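P800 reaction center core protein (Heliobacterium modesticaldum, PDB 5V8K) forms the symmetric homodimeric core of the heliobacterial photosynthetic reaction centre, and binds bacteriochlorophyll g pigments and, with its partner subunit, a [4Fe-4S] cluster. Local coordinates at residues 309-314 with 405-410; 316-321 with 396-401; 389-394 with 445-450. All blocks are in the same frame, centred on the assembly; numbering follows the deposited sequence.

How the contacts relate
The three contacts show how chemistry can change with distance from the chain centre. Contact 1 is partly buried and lies farthest out; it joins two N-capped helix starts through polar side chains, with a small apolar margin. Contact 2, about 11 Å away between centres, is buried and aromatic, and shares helix 311-344 with contact 1; the two touch where Gln314 NE2 meets Phe401 O. Contact 3, the nearest to the centre, uses helix 376-401 as contact 2 does, and Ile321 packs against its His390 and Val394. Both buried contacts press rings against bacteriochlorophyll g, while contacts 1 and 2 also reach the second subunit. Contacts 1 and 3 do not touch.

Contact 1: residues 309-314 with 405-410; sequences YDHEFQ and VSPWTT
A polar contact between two helix beginnings, centred on the imidazole of His311, joins the first turn of helix 311-344 to Pro407 and Thr410 of the short helix 407-411, in a partly buried region far from the chain centre. Both ring nitrogens are engaged. ND1 of His311 donates almost straight (176°) to Gln314 OE1 at 2.9 Å, with the oxygen in the ring plane, which fixes the ring's rotation. At the ring edge, His311 NE2 and Thr410 OG1 are hydrogen-bonded at 2.7 Å, and either could be the donor. Pro407 CA sits over one face, a CH-pi contact 4.0 Å from the centroid of the His311 ring, and Tyr309 O lies near the rim of the opposite face.

Gln314, extended beyond CG (chi2 170°), makes the second polar link. Its NE2 donates to Val405 O at 3.0 Å, coming from above the carbonyl plane, and also to its stronger partner, Phe401 O. The carboxamide is thus gripped at both ends, while Gln314 OE1 rests 3.3 Å from Pro407 CD. An apolar touch at the margin sets Tyr309 CD1 3.6 Å from Val405 CG2.

Each helix start is capped. Asp310 OD1 accepts from Phe313 N at 3.0 Å and weakly from Glu312 N; Ser406 OG receives weak bonds from Trp408 N and Thr409 N and is hydrogen-bonded to Glu548 OE1 of the second subunit. The motif is a pair of N-capped helix starts, with Asp310 and Ser406 as the N-caps, packed together next to the second subunit.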
# COMPACT_ATOMS: atom_id res chain seq x y z
N TYR A 309 4.91 -30.49 -20.68
CA TYR A 309 6.20 -31.07 -20.35
C TYR A 309 7.34 -30.50 -21.17
O TYR A 309 8.49 -30.89 -20.94
CB TYR A 309 6.18 -32.60 -20.53
CG TYR A 309 5.37 -33.30 -19.46
CD1 TYR A 309 5.95 -33.66 -18.25
CD2 TYR A 309 4.03 -33.61 -19.66
CE1 TYR A 309 5.21 -34.30 -17.26
CE2 TYR A 309 3.28 -34.25 -18.68
CZ TYR A 309 3.88 -34.59 -17.48
OH TYR A 309 3.15 -35.23 -16.50
N ASP A 310 7.08 -29.62 -22.13
CA ASP A 310 8.11 -29.21 -23.08
C ASP A 310 8.68 -27.85 -22.67
O ASP A 310 8.02 -26.83 -22.85
CB ASP A 310 7.53 -29.20 -24.48
CG ASP A 310 8.46 -28.58 -25.50
OD1 ASP A 310 9.50 -28.01 -25.12
OD2 ASP A 310 8.13 -28.64 -26.70
N HIS A 311 9.91 -27.85 -22.14
CA HIS A 311 10.48 -26.63 -21.57
C HIS A 311 10.79 -25.59 -22.63
O HIS A 311 10.73 -24.39 -22.33
CB HIS A 311 11.74 -26.92 -20.79
CG HIS A 311 11.54 -27.80 -19.59
ND1 HIS A 311 10.38 -27.80 -18.85
CD2 HIS A 311 12.36 -28.70 -19.00
CE1 HIS A 311 10.49 -28.68 -17.87
NE2 HIS A 311 11.69 -29.23 -17.94
N GLU A 312 11.09 -25.99 -23.85
CA GLU A 312 11.32 -24.97 -24.86
C GLU A 312 10.01 -24.30 -25.27
O GLU A 312 9.97 -23.09 -25.47
CB GLU A 312 12.05 -25.56 -26.06
CG GLU A 312 13.27 -24.69 -26.53
CD GLU A 312 14.42 -24.51 -25.46
OE1 GLU A 312 14.46 -25.26 -24.44
OE2 GLU A 312 15.30 -23.62 -25.66
N PHE A 313 8.91 -25.06 -25.40
CA PHE A 313 7.63 -24.43 -25.65
C PHE A 313 7.25 -23.47 -24.53
O PHE A 313 6.82 -22.35 -24.79
CB PHE A 313 6.52 -25.47 -25.84
CG PHE A 313 5.16 -24.86 -25.86
CD1 PHE A 313 4.48 -24.63 -24.67
CD2 PHE A 313 4.58 -24.45 -27.05
CE1 PHE A 313 3.23 -24.02 -24.66
CE2 PHE A 313 3.32 -23.84 -27.06
CZ PHE A 313 2.64 -23.63 -25.85
N GLN A 314 7.45 -23.87 -23.28
CA GLN A 314 7.09 -23.05 -22.14
C GLN A 314 7.80 -21.70 -22.14
O GLN A 314 7.18 -20.65 -21.86
CB GLN A 314 7.41 -23.82 -20.86
CG GLN A 314 6.48 -24.97 -20.63
CD GLN A 314 6.95 -25.85 -19.50
OE1 GLN A 314 8.17 -26.06 -19.31
NE2 GLN A 314 6.00 -26.38 -18.75
N VAL A 405 5.15 -29.40 -14.44
CA VAL A 405 6.59 -29.23 -14.50
C VAL A 405 6.89 -27.91 -15.20
O VAL A 405 6.05 -27.34 -15.90
CB VAL A 405 7.32 -30.40 -15.20
CG1 VAL A 405 7.05 -31.71 -14.48
CG2 VAL A 405 6.89 -30.53 -16.64
N SER A 406 8.07 -27.39 -14.93
CA SER A 406 8.53 -26.15 -15.52
C SER A 406 10.03 -26.19 -15.63
O SER A 406 10.68 -27.10 -15.07
CB SER A 406 8.08 -24.94 -14.69
OG SER A 406 8.85 -24.86 -13.51
N PRO A 407 10.65 -25.26 -16.34
CA PRO A 407 12.11 -25.22 -16.36
C PRO A 407 12.68 -25.08 -14.96
O PRO A 407 13.77 -25.60 -14.69
CB PRO A 407 12.43 -24.02 -17.25
CG PRO A 407 11.18 -23.78 -18.04
CD PRO A 407 10.05 -24.25 -17.24
N TRP A 408 11.95 -24.44 -14.05
CA TRP A 408 12.43 -24.26 -12.68
C TRP A 408 12.46 -25.58 -11.91
O TRP A 408 13.46 -25.91 -11.27
CB TRP A 408 11.58 -23.20 -11.97
CG TRP A 408 12.07 -22.85 -10.63
CD1 TRP A 408 12.95 -21.84 -10.31
CD2 TRP A 408 11.73 -23.50 -9.41
NE1 TRP A 408 13.18 -21.84 -8.95
CE2 TRP A 408 12.43 -22.85 -8.38
CE3 TRP A 408 10.89 -24.59 -9.09
CZ2 TRP A 408 12.35 -23.26 -7.06
CZ3 TRP A 408 10.80 -25.00 -7.77
CH2 TRP A 408 11.54 -24.34 -6.77
N THR A 409 11.39 -26.40 -12.00
CA THR A 409 11.37 -27.68 -11.28
C THR A 409 12.45 -28.61 -11.81
O THR A 409 13.06 -29.38 -11.05
CB THR A 409 10.00 -28.38 -11.37
OG1 THR A 409 9.68 -28.71 -12.73
CG2 THR A 409 8.89 -27.54 -10.79
N THR A 410 12.71 -28.57 -13.11
CA THR A 410 13.82 -29.33 -13.65
C THR A 410 15.17 -28.76 -13.20
O THR A 410 16.06 -29.52 -12.79
CB THR A 410 13.71 -29.35 -15.17
OG1 THR A 410 12.57 -30.15 -15.53
CG2 THR A 410 14.94 -29.94 -15.81

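Contact 2: residues 316-321 with 396-401; sequences KFLALI and MWRMVF. With GBF (Bacteriochlorophyll g), chain T.
The indole of Trp397 is sandwiched between Phe317 and a bacteriochlorophyll g. Over one indole face comes the edge of the Phe317 ring, whose CE2 lies 3.4 Å from Trp397 CD2; the planes stand at 75°, a T-shaped pair. The pigment's methyl carbon CMB is centred over the opposite face, 3.2 Å from Trp397 CE2. Phe317 in turn offers a face to the edge of Phe401, with ring centroids 5.7 Å apart and planes at 76°, while the pigment's tail carbon C5 lies at the Phe317 edge. Three aromatic rings therefore form one cluster beside the macrocycle.

Phe317 reaches across because its CG is anti to the backbone N (chi1 -174°), bringing CE2 and CZ up to the indole. Ile321, one turn further on, extends the packing: its CG1 is 3.8 Å from Trp397 CD1. On another flank Leu318 CD2 lies 3.6 Å from Arg398 CG, against the aliphatic part of that side chain. The charged end of Arg398 turns elsewhere, to a salt bridge with Glu548 and a hydrogen bond to Ser545 O, both of the second subunit.

The helix segments 316-321 and 396-401, in predicted transmembrane helices, run nearly antiparallel with axes 10.6 Å apart. That spacing is bridged by side chains, chiefly the large rings. A further bacteriochlorophyll g touches Phe317, Leu320, Ile321 and Trp397.

Cohesion between these segments probably rests mainly on dispersion and ring-edge electrostatics, since the contacts across them are apolar and edge-to-face. The surfaces turned to bacteriochlorophyll g are consistent with a low-polarity wall, whereas the Arg398 side chain lies close to an 8(1)-OH-chlorophyll aF, its charge paired with Glu548 of the second subunit.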
# COMPACT_ATOMS: atom_id res chain seq x y z
N LYS A 316 9.41 -20.15 -24.80
CA LYS A 316 9.06 -19.37 -25.98
C LYS A 316 7.68 -18.74 -25.82
O LYS A 316 7.48 -17.56 -26.11
CB LYS A 316 9.06 -20.25 -27.23
CG LYS A 316 10.36 -20.92 -27.56
CD LYS A 316 10.39 -21.35 -29.01
CE LYS A 316 11.53 -22.31 -29.31
NZ LYS A 316 11.29 -22.97 -30.65
N PHE A 317 6.71 -19.54 -25.37
CA PHE A 317 5.35 -19.05 -25.24
C PHE A 317 5.24 -18.01 -24.13
O PHE A 317 4.67 -16.94 -24.34
CB PHE A 317 4.41 -20.22 -24.97
CG PHE A 317 2.99 -19.81 -24.97
CD1 PHE A 317 2.26 -19.77 -26.13
CD2 PHE A 317 2.39 -19.43 -23.79
CE1 PHE A 317 0.93 -19.37 -26.11
CE2 PHE A 317 1.07 -19.02 -23.78
CZ PHE A 317 0.35 -18.99 -24.94
N LEU A 318 5.77 -18.30 -22.95
CA LEU A 318 5.67 -17.29 -21.90
C LEU A 318 6.48 -16.05 -22.25
O LEU A 318 6.05 -14.94 -21.93
CB LEU A 318 6.10 -17.83 -20.55
CG LEU A 318 5.60 -16.99 -19.38
CD1 LEU A 318 4.09 -17.02 -19.30
CD2 LEU A 318 6.18 -17.46 -18.02
N ALA A 319 7.62 -16.20 -22.93
CA ALA A 319 8.38 -15.02 -23.33
C ALA A 319 7.58 -14.16 -24.28
O ALA A 319 7.72 -12.93 -24.29
CB ALA A 319 9.73 -15.42 -23.98
N LEU A 320 6.80 -14.77 -25.15
CA LEU A 320 6.00 -13.98 -26.06
C LEU A 320 4.94 -13.16 -25.31
O LEU A 320 4.73 -11.99 -25.62
CB LEU A 320 5.37 -14.90 -27.10
CG LEU A 320 4.48 -14.17 -28.09
CD1 LEU A 320 5.32 -13.18 -28.90
CD2 LEU A 320 3.82 -15.15 -29.03
N ILE A 321 4.31 -13.75 -24.29
CA ILE A 321 3.36 -13.04 -23.43
C ILE A 321 4.03 -11.86 -22.73
O ILE A 321 3.46 -10.76 -22.64
CB ILE A 321 2.74 -14.01 -22.42
CG1 ILE A 321 1.91 -15.09 -23.14
CG2 ILE A 321 1.91 -13.28 -21.40
CD1 ILE A 321 0.92 -14.56 -24.20
N MET A 396 -1.61 -16.24 -15.79
CA MET A 396 -2.66 -17.10 -16.35
C MET A 396 -2.08 -18.23 -17.20
O MET A 396 -2.50 -19.38 -17.10
CB MET A 396 -3.65 -16.27 -17.18
CG MET A 396 -4.38 -15.23 -16.36
SD MET A 396 -5.52 -14.20 -17.32
CE MET A 396 -6.71 -15.45 -17.66
N TRP A 397 -1.11 -17.90 -18.06
CA TRP A 397 -0.54 -18.96 -18.89
C TRP A 397 0.39 -19.86 -18.09
O TRP A 397 0.57 -21.03 -18.46
CB TRP A 397 0.15 -18.39 -20.12
CG TRP A 397 -0.85 -17.89 -21.12
CD1 TRP A 397 -1.10 -16.59 -21.45
CD2 TRP A 397 -1.75 -18.68 -21.93
NE1 TRP A 397 -2.07 -16.51 -22.41
CE2 TRP A 397 -2.48 -17.78 -22.73
CE3 TRP A 397 -1.99 -20.05 -22.06
CZ2 TRP A 397 -3.48 -18.20 -23.63
CZ3 TRP A 397 -2.97 -20.48 -22.98
CH2 TRP A 397 -3.70 -19.54 -23.75
N ARG A 398 0.90 -19.39 -16.95
CA ARG A 398 1.65 -20.28 -16.06
C ARG A 398 0.73 -21.29 -15.35
O ARG A 398 1.12 -22.45 -15.16
CB ARG A 398 2.45 -19.44 -15.07
CG ARG A 398 3.65 -18.68 -15.72
CD ARG A 398 4.25 -17.69 -14.75
NE ARG A 398 4.97 -18.35 -13.66
CZ ARG A 398 5.75 -17.69 -12.80
NH1 ARG A 398 5.91 -16.39 -12.94
NH2 ARG A 398 6.43 -18.33 -11.85
N MET A 399 -0.48 -20.87 -14.94
CA MET A 399 -1.50 -21.81 -14.47
C MET A 399 -1.69 -22.94 -15.45
O MET A 399 -1.70 -24.12 -15.07
CB MET A 399 -2.87 -21.11 -14.27
CG MET A 399 -3.07 -20.38 -12.97
SD MET A 399 -4.84 -19.86 -12.73
CE MET A 399 -5.07 -18.48 -13.83
N VAL A 400 -1.82 -22.59 -16.72
CA VAL A 400 -2.14 -23.56 -17.77
C VAL A 400 -0.98 -24.51 -18.03
O VAL A 400 -1.18 -25.72 -18.17
CB VAL A 400 -2.56 -22.82 -19.05
CG1 VAL A 400 -2.77 -23.81 -20.19
CG2 VAL A 400 -3.82 -22.01 -18.79
N PHE A 401 0.26 -23.98 -18.14
CA PHE A 401 1.37 -24.75 -18.69
C PHE A 401 2.54 -25.02 -17.74
O PHE A 401 3.39 -25.88 -18.06
CB PHE A 401 1.93 -24.05 -19.94
CG PHE A 401 1.02 -24.13 -21.14
CD1 PHE A 401 0.55 -25.36 -21.60
CD2 PHE A 401 0.65 -22.99 -21.81
CE1 PHE A 401 -0.28 -25.45 -22.72
CE2 PHE A 401 -0.18 -23.05 -22.93
CZ PHE A 401 -0.67 -24.28 -23.38
MG GBF T . -9.44 -20.06 -23.04
CHA GBF T . -9.77 -23.55 -23.28
CHB GBF T . -6.72 -20.51 -21.21
CHC GBF T . -9.04 -16.70 -23.46
CHD GBF T . -12.39 -19.86 -25.13
NA GBF T . -8.46 -21.66 -22.40
C1A GBF T . -8.60 -22.97 -22.55
C2A GBF T . -7.52 -23.90 -22.12
C3A GBF T . -6.93 -22.94 -21.07
C4A GBF T . -7.40 -21.62 -21.59
CMA GBF T . -7.46 -23.17 -19.66
CAA GBF T . -6.60 -24.33 -23.29
CBA GBF T . -5.75 -23.20 -23.86
CGA GBF T . -4.84 -23.77 -24.93
O1A GBF T . -4.16 -24.77 -24.69
O2A GBF T . -4.34 -22.81 -25.90
NB GBF T . -7.93 -18.78 -22.55
C1B GBF T . -6.97 -19.10 -21.65
C2B GBF T . -6.21 -17.98 -21.42
C3B GBF T . -6.84 -16.93 -22.06
C4B GBF T . -8.01 -17.45 -22.66
CMB GBF T . -4.92 -17.93 -20.62
CAB GBF T . -6.25 -15.59 -22.03
CBB GBF T . -6.52 -14.56 -22.80
NC GBF T . -10.49 -18.65 -24.08
C1C GBF T . -10.21 -17.34 -24.11
C2C GBF T . -11.07 -16.30 -24.74
C3C GBF T . -11.94 -17.37 -25.22
C4C GBF T . -11.63 -18.65 -24.81
CMC GBF T . -11.78 -15.49 -23.62
CAC GBF T . -13.13 -17.04 -26.03
CBC GBF T . -13.42 -15.62 -26.44
ND GBF T . -10.76 -21.25 -24.01
C1D GBF T . -11.87 -21.18 -24.74
C2D GBF T . -12.67 -22.52 -25.18
C3D GBF T . -11.70 -23.30 -24.55
C4D GBF T . -10.64 -22.63 -23.87
CMD GBF T . -13.89 -22.82 -25.97
CAD GBF T . -11.41 -24.75 -24.46
OBD GBF T . -12.11 -25.79 -24.71
CBD GBF T . -10.23 -24.93 -23.53
CGD GBF T . -10.58 -25.55 -22.20
O1D GBF T . -10.91 -24.90 -21.23
O2D GBF T . -10.55 -26.97 -22.02
CED GBF T . -11.66 -27.52 -21.31
C1 GBF T . -3.16 -23.00 -26.67
C2 GBF T . -2.65 -21.62 -26.98
C3 GBF T . -3.18 -20.86 -27.95
C4 GBF T . -4.31 -21.36 -28.80
C5 GBF T . -2.63 -19.47 -28.20

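Contact 3: residues 389-394 with 445-450; sequences LHFTMV and IFFSLQ. With GBF (Bacteriochlorophyll g), chain D.
Two torsion settings bring Phe391 and Phe447 together: CG of Phe391 points anti to its own nitrogen (chi1 -179°), sending the ring out from helix 376-401, while CG of Phe447 lies beside its nitrogen and a chi2 of 13° turns that ring flat against the first. The offset stack has centroids 3.9 Å apart and planes at 16°; Phe391 CE2 comes 3.2 Å from Phe447 CG, a tight fit. The other face of Phe391 is met by CBB of a bacteriochlorophyll g.

Gln450 CG touches Phe391 CE2 at 3.8 Å. Bent at chi2, its chain lays the amide against the same pigment, with Gln450 NE2 3.4 Å from C3B. Gln450 OE1 accepts, at a short 2.5 Å, from the water that binds the pigment's magnesium, consistent with a second-shell residue that orients the axial water.

Thr392 OG1, hydrogen-bonded to Gly388 O, packs 3.2 Å from Ser448 CA, and Ser448 OG donates to Ile445 O. His390 ligates the magnesium of another bacteriochlorophyll g. Through the ring stack and the Thr392 contact, segment 445-450 packs against helix 376-401, with helices 311-344, 258-291 and 575-599 around them.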
# COMPACT_ATOMS: atom_id res chain seq x y z
N LEU A 389 -3.44 -6.28 -19.83
CA LEU A 389 -4.01 -7.57 -20.21
C LEU A 389 -2.94 -8.64 -20.41
O LEU A 389 -3.09 -9.77 -19.95
CB LEU A 389 -4.87 -7.41 -21.47
CG LEU A 389 -6.25 -6.82 -21.21
CD1 LEU A 389 -6.85 -6.46 -22.55
CD2 LEU A 389 -7.16 -7.78 -20.46
N HIS A 390 -1.87 -8.31 -21.15
CA HIS A 390 -0.80 -9.27 -21.35
C HIS A 390 -0.03 -9.54 -20.07
O HIS A 390 0.41 -10.67 -19.82
CB HIS A 390 0.15 -8.78 -22.44
CG HIS A 390 -0.48 -8.74 -23.78
ND1 HIS A 390 -1.45 -7.83 -24.12
CD2 HIS A 390 -0.33 -9.56 -24.85
CE1 HIS A 390 -1.84 -8.06 -25.36
NE2 HIS A 390 -1.17 -9.09 -25.83
N PHE A 391 0.12 -8.51 -19.25
CA PHE A 391 0.72 -8.66 -17.92
C PHE A 391 -0.08 -9.66 -17.08
O PHE A 391 0.47 -10.62 -16.54
CB PHE A 391 0.77 -7.26 -17.29
CG PHE A 391 1.37 -7.20 -15.93
CD1 PHE A 391 2.72 -7.37 -15.74
CD2 PHE A 391 0.59 -6.85 -14.85
CE1 PHE A 391 3.26 -7.27 -14.48
CE2 PHE A 391 1.11 -6.74 -13.60
CZ PHE A 391 2.44 -6.96 -13.40
N THR A 392 -1.40 -9.44 -16.96
CA THR A 392 -2.27 -10.38 -16.26
C THR A 392 -2.16 -11.79 -16.85
O THR A 392 -2.22 -12.78 -16.12
CB THR A 392 -3.72 -9.88 -16.31
OG1 THR A 392 -3.80 -8.60 -15.68
CG2 THR A 392 -4.61 -10.82 -15.55
N MET A 393 -2.02 -11.89 -18.16
CA MET A 393 -1.93 -13.21 -18.78
C MET A 393 -0.65 -13.98 -18.39
O MET A 393 -0.59 -15.20 -18.61
CB MET A 393 -1.97 -13.10 -20.31
CG MET A 393 -3.34 -12.87 -20.93
SD MET A 393 -3.34 -13.25 -22.71
CE MET A 393 -2.34 -11.91 -23.32
N VAL A 394 0.37 -13.31 -17.83
CA VAL A 394 1.62 -14.02 -17.48
C VAL A 394 1.31 -15.07 -16.41
O VAL A 394 1.58 -16.25 -16.64
CB VAL A 394 2.74 -13.05 -17.03
CG1 VAL A 394 3.91 -13.77 -16.39
CG2 VAL A 394 3.25 -12.24 -18.26
N ILE A 445 -5.16 -12.37 -10.29
CA ILE A 445 -6.12 -11.45 -9.68
C ILE A 445 -5.45 -10.13 -9.32
O ILE A 445 -5.98 -9.05 -9.58
CB ILE A 445 -6.79 -12.09 -8.45
CG1 ILE A 445 -7.62 -13.34 -8.84
CG2 ILE A 445 -7.64 -11.05 -7.72
CD1 ILE A 445 -8.88 -13.04 -9.71
N PHE A 446 -4.29 -10.21 -8.66
CA PHE A 446 -3.50 -9.02 -8.30
C PHE A 446 -3.14 -8.21 -9.54
O PHE A 446 -3.32 -6.99 -9.57
CB PHE A 446 -2.18 -9.42 -7.61
CG PHE A 446 -2.32 -9.82 -6.17
CD1 PHE A 446 -2.81 -8.95 -5.23
CD2 PHE A 446 -1.89 -11.07 -5.75
CE1 PHE A 446 -2.92 -9.33 -3.86
CE2 PHE A 446 -2.00 -11.48 -4.40
CZ PHE A 446 -2.52 -10.59 -3.46
N PHE A 447 -2.54 -8.87 -10.53
CA PHE A 447 -2.09 -8.20 -11.75
C PHE A 447 -3.25 -7.55 -12.52
O PHE A 447 -3.05 -6.57 -13.26
CB PHE A 447 -1.37 -9.21 -12.66
CG PHE A 447 0.10 -9.52 -12.27
CD1 PHE A 447 0.64 -9.15 -11.05
CD2 PHE A 447 0.91 -10.18 -13.17
CE1 PHE A 447 1.97 -9.45 -10.73
CE2 PHE A 447 2.25 -10.48 -12.84
CZ PHE A 447 2.77 -10.10 -11.62
N SER A 448 -4.46 -8.10 -12.38
CA SER A 448 -5.60 -7.62 -13.16
C SER A 448 -5.97 -6.19 -12.81
O SER A 448 -6.69 -5.54 -13.57
CB SER A 448 -6.83 -8.52 -12.97
OG SER A 448 -7.45 -8.32 -11.70
N LEU A 449 -5.48 -5.69 -11.68
CA LEU A 449 -5.61 -4.27 -11.39
C LEU A 449 -4.94 -3.37 -12.42
O LEU A 449 -5.33 -2.20 -12.53
CB LEU A 449 -5.05 -3.93 -10.01
CG LEU A 449 -5.81 -4.64 -8.90
CD1 LEU A 449 -5.15 -4.42 -7.56
CD2 LEU A 449 -7.27 -4.17 -8.82
N GLN A 450 -3.93 -3.87 -13.17
CA GLN A 450 -3.37 -3.10 -14.26
C GLN A 450 -4.28 -3.01 -15.48
O GLN A 450 -3.97 -2.25 -16.41
CB GLN A 450 -2.01 -3.71 -14.66
CG GLN A 450 -0.97 -3.54 -13.62
CD GLN A 450 -0.98 -2.14 -13.12
OE1 GLN A 450 -1.50 -1.86 -12.05
NE2 GLN A 450 -0.49 -1.22 -13.94
MG GBF D . 1.21 0.06 -9.73
CHA GBF D . 1.57 3.01 -7.86
CHB GBF D . 2.69 1.59 -12.26
CHC GBF D . 1.66 -3.11 -11.04
CHD GBF D . 0.05 -1.52 -6.77
NA GBF D . 1.87 1.92 -10.06
C1A GBF D . 1.81 3.07 -9.33
C2A GBF D . 2.21 4.40 -9.95
C3A GBF D . 2.59 3.90 -11.34
C4A GBF D . 2.34 2.38 -11.22
CMA GBF D . 1.70 4.56 -12.37
CAA GBF D . 3.35 5.25 -9.36
CBA GBF D . 3.35 6.63 -10.01
CGA GBF D . 4.53 6.73 -10.98
O1A GBF D . 5.35 5.82 -11.16
O2A GBF D . 4.73 8.00 -11.61
NB GBF D . 2.13 -0.65 -11.38
C1B GBF D . 2.58 0.11 -12.40
C2B GBF D . 2.97 -0.72 -13.46
C3B GBF D . 2.68 -2.02 -13.07
C4B GBF D . 2.12 -1.93 -11.78
CMB GBF D . 3.54 -0.24 -14.76
CAB GBF D . 2.80 -3.28 -13.83
CBB GBF D . 3.00 -3.42 -15.09
NC GBF D . 1.04 -1.87 -9.00
C1C GBF D . 1.09 -3.00 -9.70
C2C GBF D . 0.60 -4.36 -9.24
C3C GBF D . 0.14 -3.72 -7.99
C4C GBF D . 0.38 -2.35 -7.91
CMC GBF D . -0.43 -4.97 -10.15
CAC GBF D . -0.55 -4.44 -6.91
CBC GBF D . -0.85 -5.95 -6.86
ND GBF D . 0.79 0.52 -7.85
C1D GBF D . 0.43 -0.10 -6.74
C2D GBF D . 0.48 0.60 -5.33
C3D GBF D . 0.90 1.78 -5.96
C4D GBF D . 1.09 1.77 -7.37
CMD GBF D . 0.13 0.11 -3.97
CAD GBF D . 1.10 3.18 -5.57
OBD GBF D . 1.32 3.71 -4.42
CBD GBF D . 1.55 3.99 -6.76
CGD GBF D . 0.61 5.17 -6.93
O1D GBF D . -0.30 5.25 -7.75
O2D GBF D . 0.76 6.27 -6.01
CED GBF D . -0.21 7.31 -6.01
C1 GBF D . 5.83 8.20 -12.48
C2 GBF D . 7.07 8.46 -11.68
C3 GBF D . 7.56 9.70 -11.54
C4 GBF D . 6.81 10.86 -12.14
C5 GBF D . 8.81 9.93 -10.75
C6 GBF D . 10.00 10.37 -11.61
C7 GBF D . 10.48 9.21 -12.47
C8 GBF D . 11.76 8.82 -12.58
C9 GBF D . 12.85 9.46 -11.81
C10 GBF D . 12.10 7.63 -13.44
C11 GBF D . 11.62 6.42 -12.66
C12 GBF D . 12.53 6.25 -11.48
C13 GBF D . 12.09 5.96 -10.26
C14 GBF D . 13.12 5.80 -9.21
C15 GBF D . 10.66 5.80 -9.91
O HOH W 1 -1.15 0.29 -10.74